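Local coordinates for beta-galactosidase (Geobacillus stearothermophilus, PDB 4OIF), which probably releases terminal non-reducing beta-D-galactose residues from beta-D-galactosides by hydrolysis, as a zinc-binding trimeric enzyme of glycoside hydrolase family 42, at residues 35-40 with 78-83; 72-77 with 84-89; 284-289 with 371-376; 357-362 with 389-394. All coordinates share one frame; numbering follows the deposited sequence.

Interaction 1 of 4, residues 35-40 with 78-83; sequences ADLELM and YRIGGR
The carbonyl O of Met-40, whose side chain packs on Ile-80, accepts a hydrogen bond from the OG1 of Thr-45 and a weak one from the OG of Ser-43, so two hydroxyls take up the backbone acceptor as helix 30-42 runs out. Between 35-40 and 78-83 themselves no hydrogen bond forms, and the contact is mainly apolar, gathered round the terminal methyl of Ile-80. That CD1 is the shared point: it lies 3.8 Å from Leu-37 CD2 and 3.9 Å from Met-40 CB, and Met-40 SD is only slightly farther, at 4.0 Å from the same Ile-80 CD1. Both Leu-37 and Met-40 meet the isoleucine chain at about a right angle. Ile-80 holds CG1 between its backbone N and carbonyl carbon (chi1 64°), the crowded position, and this directs the CG1-CD1 arm at the helix. The other Leu-37 branch, CD1, comes 3.7 Å from Arg-79 NH2, but that arginine is modelled in two conformers and the approach is tentative; its NH1 forms a salt bridge with Asp-76. Ile-80 is the first residue past helix 68-79 to leave helical angles, and the helix ends in a Schellman motif, with Gly-81 N bonded to Tyr-78 O at 2.9 Å and Gly-82 N to Ile-77 O. Gly-81 is the positive-phi C-prime residue. The contact thus joins two neighbouring outer helices of the TIM barrel, 30-42 and 68-79, just before the chain turns into strand 83-87, where the backbone of Arg-83 bonds to Asn-46 and Phe-48 alongside strand 47-50.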
loop_
_atom_site.group_PDB
_atom_site.type_symbol
_atom_site.label_atom_id
_atom_site.label_comp_id
_atom_site.label_asym_id
_atom_site.label_seq_id
_atom_site.Cartn_x
_atom_site.Cartn_y
_atom_site.Cartn_z
ATOM N N ALA A 35 -40.676 10.165 21.641
ATOM C CA ALA A 35 -40.811 10.563 20.252
ATOM C C ALA A 35 -40.651 9.346 19.352
ATOM O O ALA A 35 -41.341 9.214 18.341
ATOM C CB ALA A 35 -39.790 11.641 19.904
ATOM N N ASP A 36 -39.746 8.455 19.745
ATOM C CA ASP A 36 -39.505 7.201 19.045
ATOM C C ASP A 36 -40.794 6.434 18.737
ATOM O O ASP A 36 -40.968 5.935 17.629
ATOM C CB ASP A 36 -38.565 6.308 19.869
ATOM C CG ASP A 36 -37.096 6.650 19.658
ATOM O OD1 ASP A 36 -36.775 7.257 18.611
ATOM O OD2 ASP A 36 -36.267 6.310 20.535
ATOM N N LEU A 37 -41.691 6.346 19.715
ATOM C CA LEU A 37 -42.899 5.545 19.561
ATOM C C LEU A 37 -43.857 6.179 18.541
ATOM O O LEU A 37 -44.377 5.501 17.633
ATOM C CB LEU A 37 -43.571 5.355 20.922
ATOM C CG LEU A 37 -42.759 4.599 21.992
ATOM C CD1 LEU A 37 -43.460 4.538 23.363
ATOM C CD2 LEU A 37 -42.405 3.196 21.510
ATOM N N GLU A 38 -44.059 7.485 18.679
ATOM C CA GLU A 38 -44.879 8.261 17.755
ATOM C C GLU A 38 -44.345 8.140 16.334
ATOM O O GLU A 38 -45.101 7.898 15.384
ATOM C CB GLU A 38 -44.921 9.732 18.191
ATOM C CG GLU A 38 -45.501 9.930 19.595
ATOM C CD GLU A 38 -45.027 11.196 20.286
ATOM O OE1 GLU A 38 -44.239 11.962 19.687
ATOM O OE2 GLU A 38 -45.435 11.414 21.451
ATOM N N LEU A 39 -43.034 8.279 16.186
ATOM C CA LEU A 39 -42.435 8.213 14.854
ATOM C C LEU A 39 -42.479 6.784 14.301
ATOM O O LEU A 39 -42.537 6.566 13.089
ATOM C CB LEU A 39 -41.004 8.737 14.881
ATOM C CG LEU A 39 -40.847 10.165 15.402
ATOM C CD1 LEU A 39 -39.567 10.819 14.866
ATOM C CD2 LEU A 39 -42.072 11.018 15.105
ATOM N N MET A 40 -42.469 5.812 15.202
ATOM C CA MET A 40 -42.633 4.431 14.819
ATOM C C MET A 40 -44.007 4.268 14.204
ATOM O O MET A 40 -44.149 3.635 13.154
ATOM C CB MET A 40 -42.449 3.512 16.017
ATOM C CG MET A 40 -40.988 3.263 16.342
ATOM S SD MET A 40 -40.721 2.382 17.884
ATOM C CE MET A 40 -38.922 2.321 17.910
ATOM N N TYR A 78 -44.718 -3.132 22.485
ATOM C CA TYR A 78 -45.934 -3.939 22.427
ATOM C C TYR A 78 -47.196 -3.047 22.391
ATOM O O TYR A 78 -48.134 -3.294 21.633
ATOM C CB TYR A 78 -45.979 -4.908 23.619
ATOM C CG TYR A 78 -47.109 -5.922 23.577
ATOM C CD1 TYR A 78 -47.298 -6.739 22.467
ATOM C CD2 TYR A 78 -47.971 -6.083 24.657
ATOM C CE1 TYR A 78 -48.319 -7.666 22.426
ATOM C CE2 TYR A 78 -48.999 -7.015 24.624
ATOM C CZ TYR A 78 -49.166 -7.796 23.501
ATOM O OH TYR A 78 -50.174 -8.727 23.442
ATOM N N ARG A 79 -47.184 -1.988 23.189
ATOM C CA ARG A 79 -48.325 -1.088 23.328
ATOM C C ARG A 79 -48.747 -0.486 21.992
ATOM O O ARG A 79 -49.931 -0.394 21.692
ATOM C CB ARG A 79 -47.992 0.026 24.326
ATOM C CG ARG A 79 -49.182 0.833 24.805
ATOM C CD ARG A 79 -48.785 1.806 25.924
ATOM N NE ARG A 79 -48.333 3.091 25.403
ATOM C CZ ARG A 79 -47.114 3.582 25.560
ATOM N NH1 ARG A 79 -46.209 2.913 26.246
ATOM N NH2 ARG A 79 -46.806 4.755 25.038
ATOM N N ILE A 80 -47.769 -0.072 21.193
ATOM C CA ILE A 80 -48.059 0.525 19.891
ATOM C C ILE A 80 -48.199 -0.529 18.791
ATOM O O ILE A 80 -48.161 -0.207 17.607
ATOM C CB ILE A 80 -46.973 1.537 19.468
ATOM C CG1 ILE A 80 -45.629 0.832 19.273
ATOM C CG2 ILE A 80 -46.849 2.654 20.497
ATOM C CD1 ILE A 80 -44.556 1.728 18.745
ATOM N N GLY A 81 -48.343 -1.790 19.178
ATOM C CA GLY A 81 -48.631 -2.839 18.216
ATOM C C GLY A 81 -47.413 -3.434 17.538
ATOM O O GLY A 81 -47.530 -4.020 16.469
ATOM N N GLY A 82 -46.246 -3.290 18.162
ATOM C CA GLY A 82 -45.005 -3.752 17.573
ATOM C C GLY A 82 -44.467 -5.076 18.092
ATOM O O GLY A 82 -45.012 -5.653 19.028
ATOM N N ARG A 83 -43.393 -5.567 17.475
ATOM C CA ARG A 83 -42.732 -6.771 17.961
ATOM C C ARG A 83 -41.246 -6.507 18.211
ATOM O O ARG A 83 -40.650 -5.569 17.662
ATOM C CB ARG A 83 -42.900 -7.945 16.980
ATOM C CG ARG A 83 -44.337 -8.238 16.509
ATOM C CD ARG A 83 -45.291 -8.659 17.618
ATOM N NE ARG A 83 -44.955 -9.976 18.128
ATOM C CZ ARG A 83 -45.452 -11.114 17.648
ATOM N NH1 ARG A 83 -46.320 -11.087 16.642
ATOM N NH2 ARG A 83 -45.077 -12.277 18.178
#

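Interaction 2 of 4, residues 72-77 with 84-89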
loop_
_atom_site.group_PDB
_atom_site.type_symbol
_atom_site.label_atom_id
_atom_site.label_comp_id
_atom_site.label_asym_id
_atom_site.label_seq_id
_atom_site.Cartn_x
_atom_site.Cartn_y
_atom_site.Cartn_z
ATOM N N LYS A 72 -39.362 -1.808 30.049
ATOM C CA LYS A 72 -40.196 -0.724 29.579
ATOM C C LYS A 72 -40.175 -0.661 28.060
ATOM O O LYS A 72 -41.199 -0.372 27.452
ATOM C CB LYS A 72 -39.779 0.614 30.188
ATOM C CG LYS A 72 -40.503 1.790 29.549
ATOM C CD LYS A 72 -40.907 2.862 30.549
ATOM C CE LYS A 72 -41.658 3.996 29.851
ATOM N NZ LYS A 72 -40.826 4.640 28.789
ATOM N N VAL A 73 -39.032 -0.950 27.443
ATOM C CA VAL A 73 -38.985 -1.012 25.980
ATOM C C VAL A 73 -39.937 -2.089 25.419
ATOM O O VAL A 73 -40.692 -1.814 24.479
ATOM C CB VAL A 73 -37.537 -1.256 25.470
ATOM C CG1 VAL A 73 -37.523 -1.763 24.020
ATOM C CG2 VAL A 73 -36.707 0.018 25.617
ATOM N N PHE A 74 -39.913 -3.294 25.996
ATOM C CA PHE A 74 -40.766 -4.399 25.529
ATOM C C PHE A 74 -42.224 -4.030 25.643
ATOM O O PHE A 74 -43.016 -4.214 24.692
ATOM C CB PHE A 74 -40.522 -5.682 26.322
ATOM C CG PHE A 74 -39.533 -6.620 25.682
ATOM C CD1 PHE A 74 -38.166 -6.440 25.860
ATOM C CD2 PHE A 74 -39.971 -7.696 24.924
ATOM C CE1 PHE A 74 -37.254 -7.302 25.282
ATOM C CE2 PHE A 74 -39.062 -8.562 24.343
ATOM C CZ PHE A 74 -37.696 -8.364 24.527
ATOM N N ASP A 75 -42.574 -3.490 26.809
ATOM C CA ASP A 75 -43.957 -3.093 27.038
ATOM C C ASP A 75 -44.383 -1.992 26.068
ATOM O O ASP A 75 -45.441 -2.085 25.471
ATOM C CB ASP A 75 -44.171 -2.656 28.485
ATOM C CG ASP A 75 -44.242 -3.840 29.439
ATOM O OD1 ASP A 75 -44.326 -4.992 28.947
ATOM O OD2 ASP A 75 -44.218 -3.625 30.674
ATOM N N ASP A 76 -43.544 -0.976 25.902
ATOM C CA ASP A 76 -43.853 0.180 25.058
ATOM C C ASP A 76 -44.016 -0.192 23.592
ATOM O O ASP A 76 -44.910 0.307 22.907
ATOM C CB ASP A 76 -42.758 1.249 25.171
ATOM C CG ASP A 76 -42.846 2.032 26.449
ATOM O OD1 ASP A 76 -43.868 1.905 27.140
ATOM O OD2 ASP A 76 -41.911 2.794 26.756
ATOM N N ILE A 77 -43.126 -1.040 23.097
ATOM C CA ILE A 77 -43.196 -1.422 21.703
ATOM C C ILE A 77 -44.440 -2.258 21.515
ATOM O O ILE A 77 -45.156 -2.087 20.517
ATOM C CB ILE A 77 -41.936 -2.170 21.267
ATOM C CG1 ILE A 77 -40.800 -1.165 21.084
ATOM C CG2 ILE A 77 -42.169 -2.974 19.981
ATOM C CD1 ILE A 77 -39.469 -1.816 20.925
ATOM N N VAL A 84 -40.655 -7.342 19.054
ATOM C CA VAL A 84 -39.235 -7.248 19.337
ATOM C C VAL A 84 -38.474 -8.477 18.846
ATOM O O VAL A 84 -38.839 -9.609 19.163
ATOM C CB VAL A 84 -38.966 -7.080 20.838
ATOM C CG1 VAL A 84 -37.449 -7.049 21.095
ATOM C CG2 VAL A 84 -39.663 -5.828 21.370
ATOM N N ILE A 85 -37.445 -8.240 18.036
ATOM C CA ILE A 85 -36.384 -9.211 17.800
ATOM C C ILE A 85 -35.331 -8.981 18.879
ATOM O O ILE A 85 -34.623 -7.971 18.853
ATOM C CB ILE A 85 -35.753 -9.065 16.398
ATOM C CG1 ILE A 85 -36.786 -9.357 15.313
ATOM C CG2 ILE A 85 -34.551 -9.999 16.232
ATOM C CD1 ILE A 85 -36.303 -9.009 13.919
ATOM N N LEU A 86 -35.247 -9.888 19.847
ATOM C CA LEU A 86 -34.317 -9.703 20.951
ATOM C C LEU A 86 -32.972 -10.298 20.585
ATOM O O LEU A 86 -32.875 -11.457 20.188
ATOM C CB LEU A 86 -34.849 -10.336 22.237
ATOM C CG LEU A 86 -34.030 -10.070 23.505
ATOM C CD1 LEU A 86 -33.762 -8.593 23.675
ATOM C CD2 LEU A 86 -34.733 -10.609 24.731
ATOM N N ALA A 87 -31.934 -9.487 20.704
ATOM C CA ALA A 87 -30.595 -9.946 20.412
ATOM C C ALA A 87 -29.863 -10.320 21.685
ATOM O O ALA A 87 -30.096 -9.718 22.740
ATOM C CB ALA A 87 -29.816 -8.878 19.662
ATOM N N THR A 88 -28.981 -11.313 21.583
ATOM C CA THR A 88 -28.005 -11.551 22.638
ATOM C C THR A 88 -26.814 -10.607 22.433
ATOM O O THR A 88 -26.470 -10.270 21.306
ATOM C CB THR A 88 -27.547 -12.995 22.662
ATOM O OG1 THR A 88 -26.775 -13.276 21.487
ATOM C CG2 THR A 88 -28.769 -13.917 22.720
ATOM N N PRO A 89 -26.195 -10.164 23.531
ATOM C CA PRO A 89 -25.264 -9.041 23.427
ATOM C C PRO A 89 -23.801 -9.416 23.222
ATOM O O PRO A 89 -22.949 -8.538 23.384
ATOM C CB PRO A 89 -25.440 -8.342 24.781
ATOM C CG PRO A 89 -25.703 -9.473 25.722
ATOM C CD PRO A 89 -26.505 -10.495 24.934
#
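Phe-74 reaches from its helix to Val-84 and Leu-86 on the strand. Its CA-CB bond points neither at the strand nor away from it, yet with chi1 at -95° the ring end comes nearer. On the near side of the ring CD2 meets Val-84 CG2 at 4.0 Å. One atom further, CE2 lies 3.8 Å from Val-84 CB, and on the other side of the ring CE1 is 4.1 Å from Leu-86 CD1. At the far end CZ touches two residues, with Val-84 CG1 and Leu-86 CD2 each at 3.7 Å, the leucine methyl arriving at the ring edge near its plane. Val-84 CG2 sits over one face, 4.2 Å from the centroid and 19° off the normal, a CH-pi contact. Helix 68-79 is the connecting helix of a beta-alpha-beta crossover in the TIM barrel: it leaves strand 47-50 and returns to the parallel strand 83-87, and the short axes of 72-77 and 84-87 run nearly antiparallel, 10.3 Å apart. The ring also stacks with Tyr-144 of helix 127-144 and meets His-147 edge to face. An alanine here would remove the ring, and is likely to open a gap beside Val-84 and Leu-86 and leave Tyr-144 without its stacking partner. One turn along, Ile-77 adds CD1 at 4.0 Å from Val-84 CG2, the same methyl that lies over the phenylalanine face.

Interaction 3 of 4, residues 284-289 with 371-376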
loop_
_atom_site.group_PDB
_atom_site.type_symbol
_atom_site.label_atom_id
_atom_site.label_comp_id
_atom_site.label_asym_id
_atom_site.label_seq_id
_atom_site.Cartn_x
_atom_site.Cartn_y
_atom_site.Cartn_z
ATOM N N ASP A 284 -27.368 -8.705 5.985
ATOM C CA ASP A 284 -27.181 -7.261 6.006
ATOM C C ASP A 284 -26.675 -6.743 4.679
ATOM O O ASP A 284 -25.541 -7.021 4.293
ATOM C CB ASP A 284 -26.197 -6.875 7.105
ATOM C CG ASP A 284 -26.537 -7.507 8.422
ATOM O OD1 ASP A 284 -27.732 -7.818 8.635
ATOM O OD2 ASP A 284 -25.612 -7.688 9.240
ATOM N N ALA A 285 -27.507 -5.975 3.990
ATOM C CA ALA A 285 -27.177 -5.522 2.648
ATOM C C ALA A 285 -26.795 -4.051 2.626
ATOM O O ALA A 285 -27.574 -3.195 3.041
ATOM C CB ALA A 285 -28.346 -5.772 1.711
ATOM N N TYR A 286 -25.590 -3.757 2.145
ATOM C CA TYR A 286 -25.197 -2.367 1.927
ATOM C C TYR A 286 -24.607 -2.170 0.524
ATOM O O TYR A 286 -23.408 -1.993 0.365
ATOM C CB TYR A 286 -24.223 -1.935 3.026
ATOM C CG TYR A 286 -24.825 -2.097 4.413
ATOM C CD1 TYR A 286 -25.720 -1.158 4.913
ATOM C CD2 TYR A 286 -24.538 -3.212 5.202
ATOM C CE1 TYR A 286 -26.295 -1.301 6.173
ATOM C CE2 TYR A 286 -25.113 -3.370 6.463
ATOM C CZ TYR A 286 -25.988 -2.406 6.940
ATOM O OH TYR A 286 -26.563 -2.539 8.183
ATOM N N PRO A 287 -25.458 -2.222 -0.512
ATOM C CA PRO A 287 -24.950 -1.969 -1.863
ATOM C C PRO A 287 -24.536 -0.513 -2.025
ATOM O O PRO A 287 -25.190 0.361 -1.453
ATOM C CB PRO A 287 -26.148 -2.299 -2.764
ATOM C CG PRO A 287 -27.075 -3.090 -1.913
ATOM C CD PRO A 287 -26.892 -2.559 -0.531
ATOM N N ALA A 288 -23.479 -0.256 -2.789
ATOM C CA ALA A 288 -23.017 1.107 -2.980
ATOM C C ALA A 288 -23.783 1.775 -4.118
ATOM O O ALA A 288 -23.227 2.029 -5.192
ATOM C CB ALA A 288 -21.530 1.129 -3.245
ATOM N N TRP A 289 -25.066 2.052 -3.869
ATOM C CA TRP A 289 -25.949 2.615 -4.889
ATOM C C TRP A 289 -25.448 3.960 -5.399
ATOM O O TRP A 289 -25.010 4.806 -4.625
ATOM C CB TRP A 289 -27.377 2.785 -4.359
ATOM C CG TRP A 289 -28.076 1.507 -3.930
ATOM C CD1 TRP A 289 -28.466 1.168 -2.658
ATOM C CD2 TRP A 289 -28.475 0.417 -4.772
ATOM N NE1 TRP A 289 -29.085 -0.064 -2.661
ATOM C CE2 TRP A 289 -29.104 -0.546 -3.943
ATOM C CE3 TRP A 289 -28.371 0.161 -6.143
ATOM C CZ2 TRP A 289 -29.611 -1.744 -4.442
ATOM C CZ3 TRP A 289 -28.878 -1.030 -6.640
ATOM C CH2 TRP A 289 -29.490 -1.969 -5.790
ATOM N N LYS A 371 -22.298 7.633 13.848
ATOM C CA LYS A 371 -23.180 8.762 14.094
ATOM C C LYS A 371 -23.658 9.351 12.764
ATOM O O LYS A 371 -24.625 10.099 12.725
ATOM C CB LYS A 371 -22.484 9.831 14.954
ATOM C CG LYS A 371 -21.471 10.729 14.232
ATOM C CD LYS A 371 -20.787 11.661 15.233
ATOM C CE LYS A 371 -19.895 12.704 14.572
ATOM N NZ LYS A 371 -18.640 12.141 14.017
ATOM N N PHE A 372 -23.005 8.992 11.667
ATOM C CA PHE A 372 -23.425 9.496 10.369
ATOM C C PHE A 372 -23.903 8.356 9.478
ATOM O O PHE A 372 -24.134 8.546 8.281
ATOM C CB PHE A 372 -22.287 10.255 9.686
ATOM C CG PHE A 372 -21.931 11.555 10.353
ATOM C CD1 PHE A 372 -22.898 12.317 10.989
ATOM C CD2 PHE A 372 -20.618 12.013 10.350
ATOM C CE1 PHE A 372 -22.569 13.516 11.595
ATOM C CE2 PHE A 372 -20.283 13.214 10.961
ATOM C CZ PHE A 372 -21.258 13.967 11.580
ATOM N N HIS A 373 -24.028 7.165 10.058
ATOM C CA HIS A 373 -24.638 6.043 9.360
ATOM C C HIS A 373 -26.105 6.390 9.148
ATOM O O HIS A 373 -26.696 7.095 9.965
ATOM C CB HIS A 373 -24.483 4.740 10.160
ATOM C CG HIS A 373 -24.863 3.505 9.401
ATOM N ND1 HIS A 373 -26.152 3.251 8.988
ATOM C CD2 HIS A 373 -24.125 2.447 8.994
ATOM C CE1 HIS A 373 -26.190 2.096 8.348
ATOM N NE2 HIS A 373 -24.974 1.585 8.342
ATOM N N GLY A 374 -26.684 5.925 8.046
ATOM C CA GLY A 374 -28.092 6.166 7.784
ATOM C C GLY A 374 -28.994 5.601 8.870
ATOM O O GLY A 374 -28.639 4.647 9.562
ATOM N N ALA A 375 -30.153 6.225 9.035
ATOM C CA ALA A 375 -31.197 5.726 9.923
ATOM C C ALA A 375 -32.537 6.300 9.507
ATOM O O ALA A 375 -32.599 7.250 8.720
ATOM C CB ALA A 375 -30.906 6.083 11.374
ATOM N N VAL A 376 -33.611 5.728 10.040
ATOM C CA VAL A 376 -34.935 6.235 9.762
ATOM C C VAL A 376 -35.038 7.675 10.255
ATOM O O VAL A 376 -35.561 8.548 9.557
ATOM C CB VAL A 376 -36.011 5.363 10.418
ATOM C CG1 VAL A 376 -37.390 5.983 10.233
ATOM C CG2 VAL A 376 -35.963 3.958 9.826
#
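At the predicted catalytic pocket of the barrel lies Tyr-286, which His-373 meets from another loop; the tyrosine OH is hydrogen-bonded to OE1 of Glu-322, the presumed nucleophile. Across the contact Tyr-286 CE1 is the touching atom: it lies 3.8 Å from His-373 NE2 and 4.0 Å from His-373 CE1, in the plane of the imidazole at its edge. The two rings are almost perpendicular, their planes at 89° and centroids 5.8 Å apart, an oblique pair with no hydrogen bond between them. What fixes the imidazole rotation is a bond on its other nitrogen: ND1 donates to Gly-374 O at 2.9 Å, nearly straight (168°), in the ring plane and onto a carbonyl lone pair. NE2 is thereby turned to the tyrosine. The side chain of Trp-330, predicted to bind substrate, and a glycerol, probably from the crystallisation liquor, each come within about 4 Å (nearest atoms) of the Tyr-286 side chain. Lys-371, in the loop of His-373, forms a salt bridge with Asp-510 of a neighbouring subunit. Segment 284-289 begins at the last residue of strand 282-284 and leads toward helix 296-312, whereas the loop 371-376 lies between strand 356-359 and helix 386-399.

Interaction 4 of 4, residues 357-362 with 389-394; sequences ILYFQW and QEVAEV
Tyr-359 of the last barrel strand points its hydroxyl end at Val-391 of helix 386-399, which packs outside strand 356-359 in the TIM barrel. The short axes of 357-359 and 389-394 run roughly antiparallel, 154° between their N-to-C directions, and approach to 11.2 Å, a span that the side chains bridge. Tyr-359 keeps CG anti to its carbonyl carbon (chi1 -47°), which sends the ring outward to meet the valine coming from the opposite direction. Both Val-391 methyls bear on the CE2-CZ-OH end of the phenol: CG1 is 3.6 Å from Tyr-359 OH and 3.7 Å from CE2 of that ring, while CG2 is 3.8 Å from the same OH. With CG1 anti to the backbone N (chi1 166°), both valine methyls are presented to the tyrosine. The buried hydroxyl is also hydrogen-bonded to NE2 of His-17 and to NE2 of His-342, so it is held by two imidazoles as well as packed by methyls. A phenylalanine in its place would lose the OH, and would probably leave both histidine nitrogens without this mate and a gap beside Val-391. Just beyond the strand, the peptide bond before Gln-361 is cis. Val-394, one helical turn on from Val-391, adds the outlying contacts, its CG1 lying 4.1 Å from Tyr-359 OH and 4.4 Å from Ile-357 CG2.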
loop_
_atom_site.group_PDB
_atom_site.type_symbol
_atom_site.label_atom_id
_atom_site.label_comp_id
_atom_site.label_asym_id
_atom_site.label_seq_id
_atom_site.Cartn_x
_atom_site.Cartn_y
_atom_site.Cartn_z
ATOM N N ILE A 357 -38.277 -6.088 5.781
ATOM C CA ILE A 357 -37.415 -4.959 5.489
ATOM C C ILE A 357 -36.978 -4.339 6.827
ATOM O O ILE A 357 -37.755 -3.667 7.542
ATOM C CB ILE A 357 -38.101 -3.905 4.590
ATOM C CG1 ILE A 357 -38.522 -4.522 3.246
ATOM C CG2 ILE A 357 -37.170 -2.734 4.361
ATOM C CD1 ILE A 357 -37.370 -5.006 2.373
ATOM N N LEU A 358 -35.725 -4.604 7.174
ATOM C CA LEU A 358 -35.170 -4.144 8.430
ATOM C C LEU A 358 -33.898 -3.326 8.179
ATOM O O LEU A 358 -33.076 -3.646 7.311
ATOM C CB LEU A 358 -34.896 -5.330 9.362
ATOM C CG LEU A 358 -36.135 -6.164 9.721
ATOM C CD1 LEU A 358 -35.778 -7.511 10.375
ATOM C CD2 LEU A 358 -37.079 -5.364 10.613
ATOM N N TYR A 359 -33.768 -2.257 8.954
ATOM C CA TYR A 359 -32.719 -1.277 8.803
ATOM C C TYR A 359 -31.687 -1.339 9.912
ATOM O O TYR A 359 -31.946 -1.786 11.041
ATOM C CB TYR A 359 -33.302 0.140 8.793
ATOM C CG TYR A 359 -34.502 0.336 7.897
ATOM C CD1 TYR A 359 -34.419 0.106 6.526
ATOM C CD2 TYR A 359 -35.719 0.776 8.421
ATOM C CE1 TYR A 359 -35.521 0.291 5.707
ATOM C CE2 TYR A 359 -36.820 0.973 7.613
ATOM C CZ TYR A 359 -36.716 0.729 6.255
ATOM O OH TYR A 359 -37.813 0.920 5.448
ATOM N N PHE A 360 -30.500 -0.871 9.578
ATOM C CA PHE A 360 -29.680 -0.266 10.591
ATOM C C PHE A 360 -29.615 1.206 10.239
ATOM O O PHE A 360 -29.146 1.552 9.157
ATOM C CB PHE A 360 -28.276 -0.861 10.664
ATOM C CG PHE A 360 -27.498 -0.318 11.816
ATOM C CD1 PHE A 360 -27.551 -0.941 13.059
ATOM C CD2 PHE A 360 -26.796 0.870 11.689
ATOM C CE1 PHE A 360 -26.875 -0.416 14.140
ATOM C CE2 PHE A 360 -26.119 1.404 12.765
ATOM C CZ PHE A 360 -26.160 0.763 13.993
ATOM N N GLN A 361 -30.095 2.079 11.120
ATOM C CA GLN A 361 -30.749 1.719 12.372
ATOM C C GLN A 361 -32.023 2.567 12.492
ATOM O O GLN A 361 -32.397 3.253 11.541
ATOM C CB GLN A 361 -29.818 1.948 13.572
ATOM C CG GLN A 361 -29.297 3.370 13.700
ATOM C CD GLN A 361 -28.398 3.571 14.921
ATOM O OE1 GLN A 361 -28.642 3.011 15.989
ATOM N NE2 GLN A 361 -27.361 4.390 14.764
ATOM N N TRP A 362 -32.696 2.526 13.638
ATOM C CA TRP A 362 -33.890 3.343 13.805
ATOM C C TRP A 362 -33.536 4.817 13.919
ATOM O O TRP A 362 -34.030 5.652 13.159
ATOM C CB TRP A 362 -34.687 2.929 15.036
ATOM C CG TRP A 362 -35.733 3.947 15.383
ATOM C CD1 TRP A 362 -35.733 4.797 16.454
ATOM C CD2 TRP A 362 -36.910 4.258 14.624
ATOM N NE1 TRP A 362 -36.846 5.601 16.420
ATOM C CE2 TRP A 362 -37.587 5.289 15.309
ATOM C CE3 TRP A 362 -37.459 3.759 13.433
ATOM C CZ2 TRP A 362 -38.793 5.826 14.847
ATOM C CZ3 TRP A 362 -38.653 4.293 12.976
ATOM C CH2 TRP A 362 -39.301 5.320 13.678
ATOM N N GLN A 389 -39.853 9.867 5.027
ATOM C CA GLN A 389 -41.023 9.717 4.182
ATOM C C GLN A 389 -40.898 8.498 3.276
ATOM O O GLN A 389 -41.859 7.746 3.123
ATOM C CB GLN A 389 -41.268 10.993 3.363
ATOM C CG GLN A 389 -41.790 12.175 4.196
ATOM C CD GLN A 389 -42.989 11.803 5.081
ATOM O OE1 GLN A 389 -43.939 11.147 4.633
ATOM N NE2 GLN A 389 -42.946 12.224 6.345
ATOM N N GLU A 390 -39.730 8.257 2.691
ATOM C CA GLU A 390 -39.666 7.103 1.804
ATOM C C GLU A 390 -39.736 5.804 2.613
ATOM O O GLU A 390 -40.326 4.814 2.154
ATOM C CB GLU A 390 -38.420 7.123 0.915
ATOM C CG GLU A 390 -38.471 5.992 -0.116
ATOM C CD GLU A 390 -37.639 6.246 -1.365
ATOM O OE1 GLU A 390 -37.267 7.418 -1.624
ATOM O OE2 GLU A 390 -37.366 5.257 -2.087
ATOM N N VAL A 391 -39.162 5.804 3.816
ATOM C CA VAL A 391 -39.363 4.665 4.710
ATOM C C VAL A 391 -40.858 4.444 4.998
ATOM O O VAL A 391 -41.350 3.323 4.911
ATOM C CB VAL A 391 -38.593 4.843 6.026
ATOM C CG1 VAL A 391 -39.071 3.847 7.073
ATOM C CG2 VAL A 391 -37.106 4.681 5.773
ATOM N N ALA A 392 -41.579 5.517 5.293
ATOM C CA ALA A 392 -43.024 5.444 5.507
ATOM C C ALA A 392 -43.757 4.874 4.295
ATOM O O ALA A 392 -44.670 4.074 4.443
ATOM C CB ALA A 392 -43.579 6.819 5.851
ATOM N N GLU A 393 -43.364 5.291 3.099
ATOM C CA GLU A 393 -43.961 4.762 1.881
ATOM C C GLU A 393 -43.713 3.269 1.756
ATOM O O GLU A 393 -44.622 2.507 1.377
ATOM C CB GLU A 393 -43.427 5.498 0.651
ATOM C CG GLU A 393 -44.028 6.891 0.493
ATOM C CD GLU A 393 -45.561 6.889 0.605
ATOM O OE1 GLU A 393 -46.224 6.099 -0.112
ATOM O OE2 GLU A 393 -46.105 7.676 1.413
ATOM N N VAL A 394 -42.493 2.841 2.084
ATOM C CA VAL A 394 -42.208 1.410 2.072
ATOM C C VAL A 394 -43.134 0.707 3.065
ATOM O O VAL A 394 -43.732 -0.310 2.726
ATOM C CB VAL A 394 -40.719 1.092 2.392
ATOM C CG1 VAL A 394 -40.533 -0.384 2.714
ATOM C CG2 VAL A 394 -39.835 1.481 1.215
#

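Overall arrangement
All four contacts belong to the TIM barrel. Interactions 1 and 2 share helix 68-79, their centres 12 Å apart, one using its C-terminal end and the other its inward flank. Interaction 4 touches interaction 1 through Trp-362 NE1, 2.7 Å from Asp-36 OD1, and interaction 2 where Leu-358 CD1 meets Ile-85 CD1 at 3.9 Å among the strands. Interactions 3 and 4 have centres 11 Å apart and are bound by backbone, Val-376 N reaching Gln-361 O at 3.1 Å. The Tyr-286 side chain of interaction 3 is about 3 Å from the side chain of the predicted nucleophile Glu-322, and that of Tyr-359 about 7 Å from it, whereas interactions 1 and 2 lie away from the annotated sites.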